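Local coordinates for protein probable transcriptional regulator (Rhodococcus jostii, PDB 3ON2) that is of unknown specific function but probably acts as a TetR-family transcriptional regulator that binds DNA through an N-terminal helix-turn-helix, at residues Leu69-Ala74 / Val98-Ala103; Glu76-Glu81 / Phe90-Gly95; Ser84-Arg89 / Thr191-Leu196; Leu110-Lys115 / Val159-Phe164. One frame throughout, in Å; residues are numbered along the deposited sequence. Where two conformers were deposited one is given.

All four contacts lie among the helices that follow the predicted helix-turn-helix of this TetR-like chain. Interactions 1 and 2 both join helix 56-81 to helix 86-103 and are partly buried, with two buried residues each: the first, centred about 4 Å from the chain's centre, uses a phenylalanine face, the second, about 13 Å from it, lets alanines bring the backbones close. Interaction 3, about 21 Å from that centre, ties the start of helix 86-103 to the last helix through an arginine laid over the face of a partly exposed tryptophan (CH-pi), touching interaction 2 through Phe90. Interaction 4 is a small surface contact of two aromatic rings, although its Met111 and Phe164 pack against interaction 1.

Interaction 1 (Leu69-Ala74 / Val98-Ala103); sequences LRLTAA and VSFALA
One face of the Phe100 ring lies against Leu71: Leu71 CB sits 4.0 Å from the ring centroid and only 15° off the ring normal, a CH-pi contact, while Leu71 CA approaches Phe100 CE1 to 3.7 Å over the same face. Arg70 and Ala74 meet the ring obliquely, Ala74 through its CB at 4.1 Å from Phe100 CD1. With CG anti to the backbone N (chi1 -171°), the Phe100 side chain reaches from its own helix to the backbone of the other. Leu71 CD1 bends back along the ring to lie 3.8 Å from Phe100 CG, so one leucine meets the aromatic group from its outer end to its root. The segment axes are 10.6 Å apart at closest approach and run roughly antiparallel, at 145°. An alanine at Phe100 is likely to leave Leu71 and Ala74 without their shared partner and open a gap between the two helices. The charged end of Arg70 turns elsewhere, to a salt bridge with Glu22, and Met111 of helix 105-115 packs on both Leu71 and Phe100. Leu71 also belongs to the pocket occupied by a polyether, probably from the crystallisation liquor. No hydrogen bond links the two segments; the contact therefore depends on apolar fit, with the flat ring filling the space between backbones.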
loop_
_atom_site.group_PDB
_atom_site.type_symbol
_atom_site.label_atom_id
_atom_site.label_comp_id
_atom_site.label_asym_id
_atom_site.label_seq_id
_atom_site.Cartn_x
_atom_site.Cartn_y
_atom_site.Cartn_z
ATOM N N LEU A 69 6.629 0.869 -1.532
ATOM C CA LEU A 69 7.721 0.105 -0.896
ATOM C C LEU A 69 7.290 -0.405 0.479
ATOM O O LEU A 69 7.512 -1.587 0.838
ATOM C CB LEU A 69 8.987 0.966 -0.794
ATOM C CG LEU A 69 9.672 1.186 -2.147
ATOM C CD1 LEU A 69 10.858 2.134 -1.990
ATOM C CD2 LEU A 69 10.129 -0.125 -2.785
ATOM N N ARG A 70 6.635 0.469 1.234
ATOM C CA ARG A 70 6.139 0.137 2.568
ATOM C C ARG A 70 4.974 -0.843 2.548
ATOM O O ARG A 70 4.866 -1.694 3.442
ATOM C CB ARG A 70 5.776 1.405 3.346
ATOM C CG ARG A 70 7.014 2.200 3.757
ATOM C CD ARG A 70 6.600 3.341 4.640
ATOM N NE ARG A 70 6.268 4.485 3.833
ATOM C CZ ARG A 70 5.411 5.429 4.202
ATOM N NH1 ARG A 70 4.743 5.329 5.359
ATOM N NH2 ARG A 70 5.201 6.453 3.389
ATOM N N LEU A 71 4.110 -0.733 1.540
ATOM C CA LEU A 71 3.018 -1.700 1.390
ATOM C C LEU A 71 3.573 -3.089 1.085
ATOM O O LEU A 71 3.129 -4.085 1.672
ATOM C CB LEU A 71 2.024 -1.273 0.292
ATOM C CG LEU A 71 0.951 -2.305 -0.122
ATOM C CD1 LEU A 71 0.033 -2.751 1.072
ATOM C CD2 LEU A 71 0.113 -1.734 -1.260
ATOM N N THR A 72 4.536 -3.159 0.165
ATOM C CA THR A 72 5.202 -4.431 -0.109
ATOM C C THR A 72 5.853 -5.008 1.167
ATOM O O THR A 72 5.675 -6.181 1.487
ATOM C CB THR A 72 6.251 -4.301 -1.243
ATOM O OG1 THR A 72 5.596 -3.891 -2.446
ATOM C CG2 THR A 72 6.969 -5.646 -1.486
ATOM N N ALA A 73 6.598 -4.178 1.895
ATOM C CA ALA A 73 7.186 -4.574 3.167
ATOM C C ALA A 73 6.136 -5.171 4.134
ATOM O O ALA A 73 6.366 -6.233 4.712
ATOM C CB ALA A 73 7.933 -3.371 3.816
ATOM N N ALA A 74 4.974 -4.525 4.255
ATOM C CA ALA A 74 3.894 -4.978 5.125
ATOM C C ALA A 74 3.305 -6.319 4.697
ATOM O O ALA A 74 3.021 -7.185 5.541
ATOM C CB ALA A 74 2.774 -3.912 5.187
ATOM N N VAL A 98 -5.866 -4.604 4.115
ATOM C CA VAL A 98 -6.942 -3.764 4.635
ATOM C C VAL A 98 -6.424 -2.895 5.786
ATOM O O VAL A 98 -6.697 -1.693 5.819
ATOM C CB VAL A 98 -8.206 -4.608 4.992
ATOM C CG1 VAL A 98 -9.336 -3.728 5.577
ATOM C CG2 VAL A 98 -8.727 -5.336 3.724
ATOM N N SER A 99 -5.644 -3.472 6.695
ATOM C CA SER A 99 -5.034 -2.669 7.774
ATOM C C SER A 99 -4.145 -1.545 7.265
ATOM O O SER A 99 -4.179 -0.424 7.820
ATOM C CB SER A 99 -4.212 -3.542 8.716
ATOM O OG SER A 99 -5.090 -4.428 9.352
ATOM N N PHE A 100 -3.341 -1.843 6.237
ATOM C CA PHE A 100 -2.495 -0.810 5.638
ATOM C C PHE A 100 -3.317 0.353 5.077
ATOM O O PHE A 100 -3.009 1.535 5.310
ATOM C CB PHE A 100 -1.613 -1.390 4.512
ATOM C CG PHE A 100 -0.586 -0.428 4.001
ATOM C CD1 PHE A 100 0.704 -0.432 4.525
ATOM C CD2 PHE A 100 -0.912 0.510 3.001
ATOM C CE1 PHE A 100 1.672 0.483 4.046
ATOM C CE2 PHE A 100 0.032 1.424 2.536
ATOM C CZ PHE A 100 1.328 1.410 3.059
ATOM N N ALA A 101 -4.325 -0.009 4.286
ATOM C CA ALA A 101 -5.215 0.937 3.640
ATOM C C ALA A 101 -5.885 1.853 4.665
ATOM O O ALA A 101 -5.948 3.081 4.476
ATOM C CB ALA A 101 -6.254 0.180 2.836
ATOM N N LEU A 102 -6.367 1.273 5.767
ATOM C CA LEU A 102 -7.090 2.064 6.747
ATOM C C LEU A 102 -6.155 2.902 7.625
ATOM O O LEU A 102 -6.536 3.976 8.106
ATOM C CB LEU A 102 -8.078 1.183 7.536
ATOM C CG LEU A 102 -9.176 0.491 6.661
ATOM C CD1 LEU A 102 -10.091 -0.418 7.500
ATOM C CD2 LEU A 102 -10.049 1.519 5.826
ATOM N N ALA A 103 -4.911 2.453 7.783
ATOM C CA ALA A 103 -3.917 3.238 8.505
ATOM C C ALA A 103 -3.265 4.337 7.679
ATOM O O ALA A 103 -2.632 5.223 8.254
ATOM C CB ALA A 103 -2.845 2.356 9.110
#

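Interaction 2 (Glu76-Glu81 / Phe90-Gly95); sequences ERAVEE and FAALAG
Helix 56-81 and helix 86-103 come close here, the CA atoms of Ala78 and Ala92 standing 5.6 Å apart. Both residues direct their CB toward the opposing segment, and each methyl rests on the other's backbone: Ala92 CB is 3.6 Å from Ala78 O, and Ala78 CB is 3.7 Å from Ala92 O. The two methyl carbons, Ala78 CB and Ala92 CB, are themselves 4.3 Å apart, so the exchange is nearly reciprocal, methyl against carbonyl on both sides. Such small side chains are what allow the backbones to approach this closely. The two segments flank the short turn between consecutive helices, making this a helical hairpin near its bend; it leads into the all-helical C-terminal part of a TetR-type regulator, where such domains commonly house a ligand pocket. Beside the alanine pair, a second, purely aliphatic contact joins Val79 and Leu93. The branch Val79 CG2, set anti to the carbonyl carbon and beside the backbone N while CG1 takes the position anti to N (chi1 170°), touches Leu93 CD2 at 3.7 Å. Leu93 CG follows at 3.9 Å from the same Val79 CG2, so one methyl of the valine meets the end of the leucine side chain. Helix 122-144 adds Ile138 against Val79 and Leu134 against Leu93. The side chain of Leu93 also lies about 4 Å from the bound polyether, Leu93 being one of the residues of the pocket that holds it.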
loop_
_atom_site.group_PDB
_atom_site.type_symbol
_atom_site.label_atom_id
_atom_site.label_comp_id
_atom_site.label_asym_id
_atom_site.label_seq_id
_atom_site.Cartn_x
_atom_site.Cartn_y
_atom_site.Cartn_z
ATOM N N GLU A 76 4.940 -8.630 2.900
ATOM C CA GLU A 76 6.009 -9.637 3.159
ATOM C C GLU A 76 6.087 -10.041 4.645
ATOM O O GLU A 76 6.278 -11.224 4.970
ATOM C CB GLU A 76 7.369 -9.119 2.709
ATOM C CG GLU A 76 7.534 -8.953 1.202
ATOM C CD GLU A 76 8.798 -8.163 0.852
ATOM O OE1 GLU A 76 9.163 -8.132 -0.343
ATOM O OE2 GLU A 76 9.438 -7.574 1.771
ATOM N N ARG A 77 5.940 -9.075 5.543
ATOM C CA ARG A 77 5.882 -9.387 6.974
ATOM C C ARG A 77 4.663 -10.234 7.340
ATOM O O ARG A 77 4.744 -11.155 8.170
ATOM C CB ARG A 77 5.921 -8.103 7.803
ATOM C CG ARG A 77 7.252 -7.388 7.708
ATOM C CD ARG A 77 7.361 -6.317 8.779
ATOM N NE ARG A 77 6.312 -5.311 8.629
ATOM C CZ ARG A 77 6.495 -4.135 8.043
ATOM N NH1 ARG A 77 5.485 -3.279 7.941
ATOM N NH2 ARG A 77 7.703 -3.805 7.588
ATOM N N ALA A 78 3.534 -9.930 6.719
ATOM C CA ALA A 78 2.333 -10.698 6.961
ATOM C C ALA A 78 2.560 -12.159 6.586
ATOM O O ALA A 78 2.157 -13.060 7.317
ATOM C CB ALA A 78 1.159 -10.114 6.179
ATOM N N VAL A 79 3.175 -12.383 5.429
ATOM C CA VAL A 79 3.526 -13.742 4.991
ATOM C C VAL A 79 4.494 -14.436 5.990
ATOM O O VAL A 79 4.232 -15.543 6.452
ATOM C CB VAL A 79 4.046 -13.733 3.517
ATOM C CG1 VAL A 79 4.659 -15.084 3.116
ATOM C CG2 VAL A 79 2.891 -13.357 2.579
ATOM N N GLU A 80 5.577 -13.761 6.355
ATOM C CA GLU A 80 6.504 -14.266 7.373
ATOM C C GLU A 80 5.854 -14.609 8.726
ATOM O O GLU A 80 6.255 -15.570 9.383
ATOM C CB GLU A 80 7.588 -13.221 7.628
ATOM C CG GLU A 80 8.743 -13.283 6.686
ATOM C CD GLU A 80 9.865 -14.127 7.241
ATOM O OE1 GLU A 80 9.616 -15.303 7.600
ATOM O OE2 GLU A 80 11.005 -13.611 7.332
ATOM N N GLU A 81 4.901 -13.792 9.177
ATOM C CA GLU A 81 4.229 -14.029 10.462
ATOM C C GLU A 81 3.371 -15.308 10.426
ATOM O O GLU A 81 3.237 -16.009 11.432
ATOM C CB GLU A 81 3.347 -12.820 10.812
ATOM C CG GLU A 81 2.422 -12.995 12.007
ATOM C CD GLU A 81 1.631 -11.738 12.274
ATOM O OE1 GLU A 81 2.184 -10.819 12.926
ATOM O OE2 GLU A 81 0.471 -11.659 11.812
ATOM N N PHE A 90 -2.961 -16.479 2.262
ATOM C CA PHE A 90 -4.022 -15.698 1.600
ATOM C C PHE A 90 -4.750 -14.864 2.630
ATOM O O PHE A 90 -4.959 -13.678 2.426
ATOM C CB PHE A 90 -5.038 -16.607 0.897
ATOM C CG PHE A 90 -4.590 -17.150 -0.450
ATOM C CD1 PHE A 90 -3.262 -17.497 -0.699
ATOM C CD2 PHE A 90 -5.533 -17.383 -1.445
ATOM C CE1 PHE A 90 -2.885 -18.043 -1.922
ATOM C CE2 PHE A 90 -5.158 -17.926 -2.681
ATOM C CZ PHE A 90 -3.832 -18.244 -2.922
ATOM N N ALA A 91 -5.133 -15.496 3.739
ATOM C CA ALA A 91 -5.774 -14.798 4.846
ATOM C C ALA A 91 -4.897 -13.679 5.429
ATOM O O ALA A 91 -5.383 -12.569 5.683
ATOM C CB ALA A 91 -6.214 -15.789 5.947
ATOM N N ALA A 92 -3.612 -13.950 5.633
ATOM C CA ALA A 92 -2.721 -12.930 6.193
ATOM C C ALA A 92 -2.521 -11.739 5.263
ATOM O O ALA A 92 -2.474 -10.598 5.734
ATOM C CB ALA A 92 -1.358 -13.522 6.582
ATOM N N LEU A 93 -2.365 -11.997 3.962
ATOM C CA LEU A 93 -2.196 -10.912 2.999
ATOM C C LEU A 93 -3.416 -10.012 2.976
ATOM O O LEU A 93 -3.275 -8.804 2.896
ATOM C CB LEU A 93 -1.951 -11.430 1.582
ATOM C CG LEU A 93 -0.547 -11.966 1.296
ATOM C CD1 LEU A 93 -0.587 -12.661 -0.043
ATOM C CD2 LEU A 93 0.535 -10.876 1.288
ATOM N N ALA A 94 -4.610 -10.601 3.011
ATOM C CA ALA A 94 -5.840 -9.804 2.941
ATOM C C ALA A 94 -5.955 -8.878 4.125
ATOM O O ALA A 94 -6.188 -7.697 3.956
ATOM C CB ALA A 94 -7.059 -10.703 2.868
ATOM N N GLY A 95 -5.832 -9.440 5.321
ATOM C CA GLY A 95 -5.880 -8.671 6.563
ATOM C C GLY A 95 -4.829 -7.572 6.609
ATOM O O GLY A 95 -5.136 -6.449 7.015
#

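Interaction 3 (Ser84-Arg89 / Thr191-Leu196); sequences SHARAR and TFWRGL
Arg87 lies lengthwise over one face of the Trp193 indole. Its CB is centred above the six-membered ring, 3.7 Å from that centroid and 9° off the normal, a CH-pi contact; its CD and NE continue over the five-membered ring, NE coming within 3.7 Å of Trp193 CD1. The guanidinium plane is tilted only 12° from the indole, so the flat groups are nearly parallel, with Trp193 CD1 beneath the rim of the guanidinium. An extended Arg87 chain, with CG anti to the backbone N (chi1 -179°), carries the group along the ring. Ala86 meets the indole at its edge instead, its CB 3.7 Å from Trp193 CH2.

Farther out, a salt bridge from Arg87 NH2 to Asp190, on the same helix as Trp193, holds the end of the arginine. Phe90 meets Trp193 edge-to-face, and Asp147 and Ile148 of a nearby loop touch the indole as well. His85 occupies the N-cap position of helix 86-103. The contact thus joins the first turn of that helix to the last turns of helix 181-196, closing two helices of the all-helical C-terminal bundle on each other, consistent with a TetR-like fold, where this part commonly binds ligands.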
loop_
_atom_site.group_PDB
_atom_site.type_symbol
_atom_site.label_atom_id
_atom_site.label_comp_id
_atom_site.label_asym_id
_atom_site.label_seq_id
_atom_site.Cartn_x
_atom_site.Cartn_y
_atom_site.Cartn_z
ATOM N N SER A 84 3.127 -21.468 7.019
ATOM C CA SER A 84 3.613 -21.763 5.671
ATOM C C SER A 84 2.661 -22.702 4.972
ATOM O O SER A 84 3.043 -23.830 4.615
ATOM C CB SER A 84 4.973 -22.466 5.717
ATOM O OG SER A 84 5.968 -21.597 6.210
ATOM N N HIS A 85 1.419 -22.275 4.812
ATOM C CA HIS A 85 0.501 -22.951 3.927
ATOM C C HIS A 85 -0.381 -21.888 3.271
ATOM O O HIS A 85 -0.604 -20.828 3.851
ATOM C CB HIS A 85 -0.267 -24.095 4.629
ATOM C CG HIS A 85 -1.240 -23.648 5.673
ATOM N ND1 HIS A 85 -2.561 -23.372 5.390
ATOM C CD2 HIS A 85 -1.105 -23.491 7.012
ATOM C CE1 HIS A 85 -3.191 -23.027 6.502
ATOM N NE2 HIS A 85 -2.329 -23.091 7.501
ATOM N N ALA A 86 -0.826 -22.170 2.046
ATOM C CA ALA A 86 -1.492 -21.175 1.201
ATOM C C ALA A 86 -2.709 -20.528 1.853
ATOM O O ALA A 86 -2.854 -19.302 1.797
ATOM C CB ALA A 86 -1.849 -21.759 -0.178
ATOM N N ARG A 87 -3.577 -21.323 2.477
ATOM C CA ARG A 87 -4.797 -20.750 3.054
ATOM C C ARG A 87 -4.476 -19.677 4.092
ATOM O O ARG A 87 -5.112 -18.618 4.106
ATOM C CB ARG A 87 -5.745 -21.814 3.633
ATOM C CG ARG A 87 -6.984 -21.178 4.176
ATOM C CD ARG A 87 -8.089 -22.117 4.561
ATOM N NE ARG A 87 -9.331 -21.347 4.672
ATOM C CZ ARG A 87 -10.538 -21.879 4.886
ATOM N NH1 ARG A 87 -10.671 -23.203 5.002
ATOM N NH2 ARG A 87 -11.612 -21.090 4.972
ATOM N N ALA A 88 -3.473 -19.943 4.931
ATOM C CA ALA A 88 -2.982 -18.974 5.941
ATOM C C ALA A 88 -2.358 -17.722 5.323
ATOM O O ALA A 88 -2.574 -16.613 5.811
ATOM C CB ALA A 88 -2.000 -19.630 6.882
ATOM N N ARG A 89 -1.588 -17.910 4.254
ATOM C CA ARG A 89 -0.947 -16.788 3.584
ATOM C C ARG A 89 -1.962 -15.885 2.917
ATOM O O ARG A 89 -1.808 -14.670 2.950
ATOM C CB ARG A 89 0.029 -17.274 2.517
ATOM C CG ARG A 89 1.249 -17.895 3.103
ATOM C CD ARG A 89 2.187 -18.385 2.022
ATOM N NE ARG A 89 3.432 -18.781 2.653
ATOM C CZ ARG A 89 4.607 -18.862 2.041
ATOM N NH1 ARG A 89 4.738 -18.579 0.744
ATOM N NH2 ARG A 89 5.652 -19.236 2.745
ATOM N N THR A 191 -14.643 -17.227 1.545
ATOM C CA THR A 191 -15.432 -17.462 0.346
ATOM C C THR A 191 -14.507 -17.535 -0.883
ATOM O O THR A 191 -14.671 -18.410 -1.739
ATOM C CB THR A 191 -16.511 -16.366 0.191
ATOM O OG1 THR A 191 -17.348 -16.369 1.366
ATOM C CG2 THR A 191 -17.369 -16.619 -1.014
ATOM N N PHE A 192 -13.550 -16.611 -0.959
ATOM C CA PHE A 192 -12.512 -16.615 -1.992
ATOM C C PHE A 192 -11.758 -17.952 -1.970
ATOM O O PHE A 192 -11.631 -18.617 -2.998
ATOM C CB PHE A 192 -11.538 -15.444 -1.747
ATOM C CG PHE A 192 -10.544 -15.196 -2.879
ATOM C CD1 PHE A 192 -10.976 -14.828 -4.150
ATOM C CD2 PHE A 192 -9.175 -15.309 -2.651
ATOM C CE1 PHE A 192 -10.042 -14.579 -5.182
ATOM C CE2 PHE A 192 -8.249 -15.054 -3.667
ATOM C CZ PHE A 192 -8.693 -14.689 -4.934
ATOM N N TRP A 193 -11.298 -18.364 -0.795
ATOM C CA TRP A 193 -10.493 -19.602 -0.699
ATOM C C TRP A 193 -11.315 -20.787 -1.226
ATOM O O TRP A 193 -10.838 -21.576 -2.069
ATOM C CB TRP A 193 -9.997 -19.861 0.744
ATOM C CG TRP A 193 -9.264 -21.153 0.801
ATOM C CD1 TRP A 193 -9.771 -22.381 1.179
ATOM C CD2 TRP A 193 -7.922 -21.390 0.369
ATOM N NE1 TRP A 193 -8.804 -23.351 1.032
ATOM C CE2 TRP A 193 -7.665 -22.776 0.533
ATOM C CE3 TRP A 193 -6.908 -20.567 -0.144
ATOM C CZ2 TRP A 193 -6.420 -23.356 0.224
ATOM C CZ3 TRP A 193 -5.670 -21.152 -0.462
ATOM C CH2 TRP A 193 -5.441 -22.532 -0.259
ATOM N N ARG A 194 -12.554 -20.897 -0.751
ATOM C CA ARG A 194 -13.476 -21.956 -1.206
ATOM C C ARG A 194 -13.730 -21.943 -2.713
ATOM O O ARG A 194 -13.802 -23.009 -3.357
ATOM C CB ARG A 194 -14.815 -21.879 -0.472
ATOM C CG ARG A 194 -14.788 -22.387 0.956
ATOM C CD ARG A 194 -16.218 -22.301 1.554
ATOM N NE ARG A 194 -16.243 -21.622 2.841
ATOM C CZ ARG A 194 -16.986 -20.548 3.130
ATOM N NH1 ARG A 194 -17.807 -20.004 2.230
ATOM N NH2 ARG A 194 -16.918 -20.025 4.340
ATOM N N GLY A 195 -13.857 -20.750 -3.280
ATOM C CA GLY A 195 -14.106 -20.613 -4.717
ATOM C C GLY A 195 -12.907 -20.993 -5.574
ATOM O O GLY A 195 -13.060 -21.313 -6.756
ATOM N N LEU A 196 -11.711 -20.951 -4.986
ATOM C CA LEU A 196 -10.507 -21.365 -5.703
ATOM C C LEU A 196 -10.066 -22.778 -5.379
ATOM O O LEU A 196 -9.431 -23.394 -6.215
ATOM C CB LEU A 196 -9.328 -20.444 -5.423
ATOM C CG LEU A 196 -9.504 -18.938 -5.611
ATOM C CD1 LEU A 196 -8.329 -18.273 -4.934
ATOM C CD2 LEU A 196 -9.613 -18.524 -7.107
#

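Interaction 4 (Leu110-Lys115 / Val159-Phe164)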
loop_
_atom_site.group_PDB
_atom_site.type_symbol
_atom_site.label_atom_id
_atom_site.label_comp_id
_atom_site.label_asym_id
_atom_site.label_seq_id
_atom_site.Cartn_x
_atom_site.Cartn_y
_atom_site.Cartn_z
ATOM N N LEU A 110 -2.963 8.779 -2.769
ATOM C CA LEU A 110 -1.865 9.369 -3.527
ATOM C C LEU A 110 -1.110 8.306 -4.347
ATOM O O LEU A 110 -0.823 8.508 -5.530
ATOM C CB LEU A 110 -0.914 10.162 -2.614
ATOM C CG LEU A 110 0.354 10.748 -3.271
ATOM C CD1 LEU A 110 0.045 11.801 -4.341
ATOM C CD2 LEU A 110 1.262 11.366 -2.199
HETATM N N MSE A 111 -0.797 7.179 -3.712
HETATM C CA MSE A 111 -0.098 6.069 -4.354
HETATM C C MSE A 111 -0.792 5.662 -5.645
HETATM O O MSE A 111 -0.163 5.641 -6.693
HETATM C CB MSE A 111 -0.043 4.868 -3.418
HETATM C CG MSE A 111 0.994 5.011 -2.323
HETATM SE SE MSE A 111 0.637 3.791 -0.845
HETATM C CE MSE A 111 0.716 2.016 -1.703
ATOM N N TYR A 112 -2.091 5.366 -5.559
ATOM C CA TYR A 112 -2.865 4.935 -6.717
ATOM C C TYR A 112 -3.110 6.033 -7.764
ATOM O O TYR A 112 -3.052 5.758 -8.953
ATOM C CB TYR A 112 -4.182 4.291 -6.269
ATOM C CG TYR A 112 -3.996 3.024 -5.459
ATOM C CD1 TYR A 112 -2.887 2.229 -5.632
ATOM C CD2 TYR A 112 -4.949 2.620 -4.533
ATOM C CE1 TYR A 112 -2.724 1.069 -4.899
ATOM C CE2 TYR A 112 -4.800 1.468 -3.811
ATOM C CZ TYR A 112 -3.676 0.695 -3.983
ATOM O OH TYR A 112 -3.507 -0.466 -3.254
ATOM N N GLY A 113 -3.351 7.261 -7.315
ATOM C CA GLY A 113 -3.586 8.397 -8.207
ATOM C C GLY A 113 -2.332 8.740 -8.988
ATOM O O GLY A 113 -2.399 9.079 -10.166
ATOM N N ASN A 114 -1.187 8.636 -8.325
ATOM C CA ASN A 114 0.090 9.018 -8.905
ATOM C C ASN A 114 0.512 7.951 -9.909
ATOM O O ASN A 114 0.845 8.269 -11.057
ATOM C CB ASN A 114 1.140 9.217 -7.795
ATOM C CG ASN A 114 2.506 9.581 -8.334
ATOM O OD1 ASN A 114 3.228 8.731 -8.832
ATOM N ND2 ASN A 114 2.868 10.850 -8.227
ATOM N N LYS A 115 0.463 6.690 -9.467
ATOM C CA LYS A 115 0.850 5.536 -10.277
ATOM C C LYS A 115 0.138 5.470 -11.622
ATOM O O LYS A 115 0.740 5.038 -12.616
ATOM C CB LYS A 115 0.611 4.227 -9.527
ATOM C CG LYS A 115 1.174 3.006 -10.241
ATOM C CD LYS A 115 0.864 1.714 -9.499
ATOM C CE LYS A 115 1.320 0.491 -10.276
ATOM N NZ LYS A 115 0.591 0.401 -11.566
ATOM N N VAL A 159 -8.583 -10.427 -8.784
ATOM C CA VAL A 159 -9.877 -10.563 -8.118
ATOM C C VAL A 159 -9.699 -10.362 -6.610
ATOM O O VAL A 159 -10.504 -9.662 -5.978
ATOM C CB VAL A 159 -10.589 -11.900 -8.440
ATOM C CG1 VAL A 159 -11.778 -12.127 -7.492
ATOM C CG2 VAL A 159 -11.070 -11.883 -9.901
ATOM N N ALA A 160 -8.626 -10.930 -6.052
ATOM C CA ALA A 160 -8.324 -10.737 -4.623
ATOM C C ALA A 160 -8.108 -9.252 -4.272
ATOM O O ALA A 160 -8.628 -8.757 -3.259
ATOM C CB ALA A 160 -7.096 -11.582 -4.199
ATOM N N PHE A 161 -7.320 -8.555 -5.088
ATOM C CA PHE A 161 -7.058 -7.123 -4.882
ATOM C C PHE A 161 -8.351 -6.298 -4.922
ATOM O O PHE A 161 -8.567 -5.479 -4.044
ATOM C CB PHE A 161 -6.049 -6.613 -5.908
ATOM C CG PHE A 161 -5.789 -5.121 -5.859
ATOM C CD1 PHE A 161 -5.621 -4.444 -4.652
ATOM C CD2 PHE A 161 -5.610 -4.417 -7.044
ATOM C CE1 PHE A 161 -5.336 -3.073 -4.622
ATOM C CE2 PHE A 161 -5.337 -3.054 -7.039
ATOM C CZ PHE A 161 -5.199 -2.373 -5.834
ATOM N N ALA A 162 -9.211 -6.565 -5.904
ATOM C CA ALA A 162 -10.483 -5.861 -6.032
ATOM C C ALA A 162 -11.341 -6.123 -4.804
ATOM O O ALA A 162 -11.982 -5.197 -4.280
ATOM C CB ALA A 162 -11.223 -6.299 -7.277
ATOM N N THR A 163 -11.375 -7.380 -4.380
ATOM C CA THR A 163 -12.140 -7.753 -3.196
ATOM C C THR A 163 -11.702 -6.975 -1.962
ATOM O O THR A 163 -12.543 -6.344 -1.295
ATOM C CB THR A 163 -12.060 -9.250 -2.907
ATOM O OG1 THR A 163 -12.569 -9.959 -4.047
ATOM C CG2 THR A 163 -12.888 -9.597 -1.620
ATOM N N PHE A 164 -10.411 -7.008 -1.654
ATOM C CA PHE A 164 -9.951 -6.383 -0.408
ATOM C C PHE A 164 -9.772 -4.868 -0.510
ATOM O O PHE A 164 -9.982 -4.153 0.487
ATOM C CB PHE A 164 -8.776 -7.184 0.217
ATOM C CG PHE A 164 -9.191 -8.584 0.535
ATOM C CD1 PHE A 164 -10.032 -8.836 1.622
ATOM C CD2 PHE A 164 -8.871 -9.634 -0.323
ATOM C CE1 PHE A 164 -10.503 -10.118 1.880
ATOM C CE2 PHE A 164 -9.334 -10.939 -0.054
ATOM C CZ PHE A 164 -10.143 -11.161 1.051
#
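Tyr112 and Phe161 touch across two widely spaced helical segments, their CA atoms 12.9 Å apart though the nearest pair between the segments. The side chains bridge the distance from opposite directions. Phe161 presents its edge toward the face of Tyr112 in an offset edge-to-face pair, with centroids 5.9 Å apart and planes at 69°. Phe161 CZ lies 3.9 Å from Tyr112 CZ, and the phenol oxygen Tyr112 OH approaches Phe161 CE1 to 3.5 Å, near the plane of the phenylalanine ring. The Phe161 ring is brought there with CG anti to the backbone N (chi1 175°). Tyr112 OH has its polar partner elsewhere, in a hydrogen bond with the hydroxyl of Tyr97. A leucine in place of Tyr112 would probably leave the Tyr97 hydroxyl without this mate and the Phe161 edge without an aromatic face. Both rings line the pocket in which a polyether is bound, about 4 Å from the side chain of Phe161. The pair bridges helix 105-115 and helix 153-172, the latter also supplying His165, which meets Tyr112 edge-to-face, while helix 122-144 touches Phe161 through Met132.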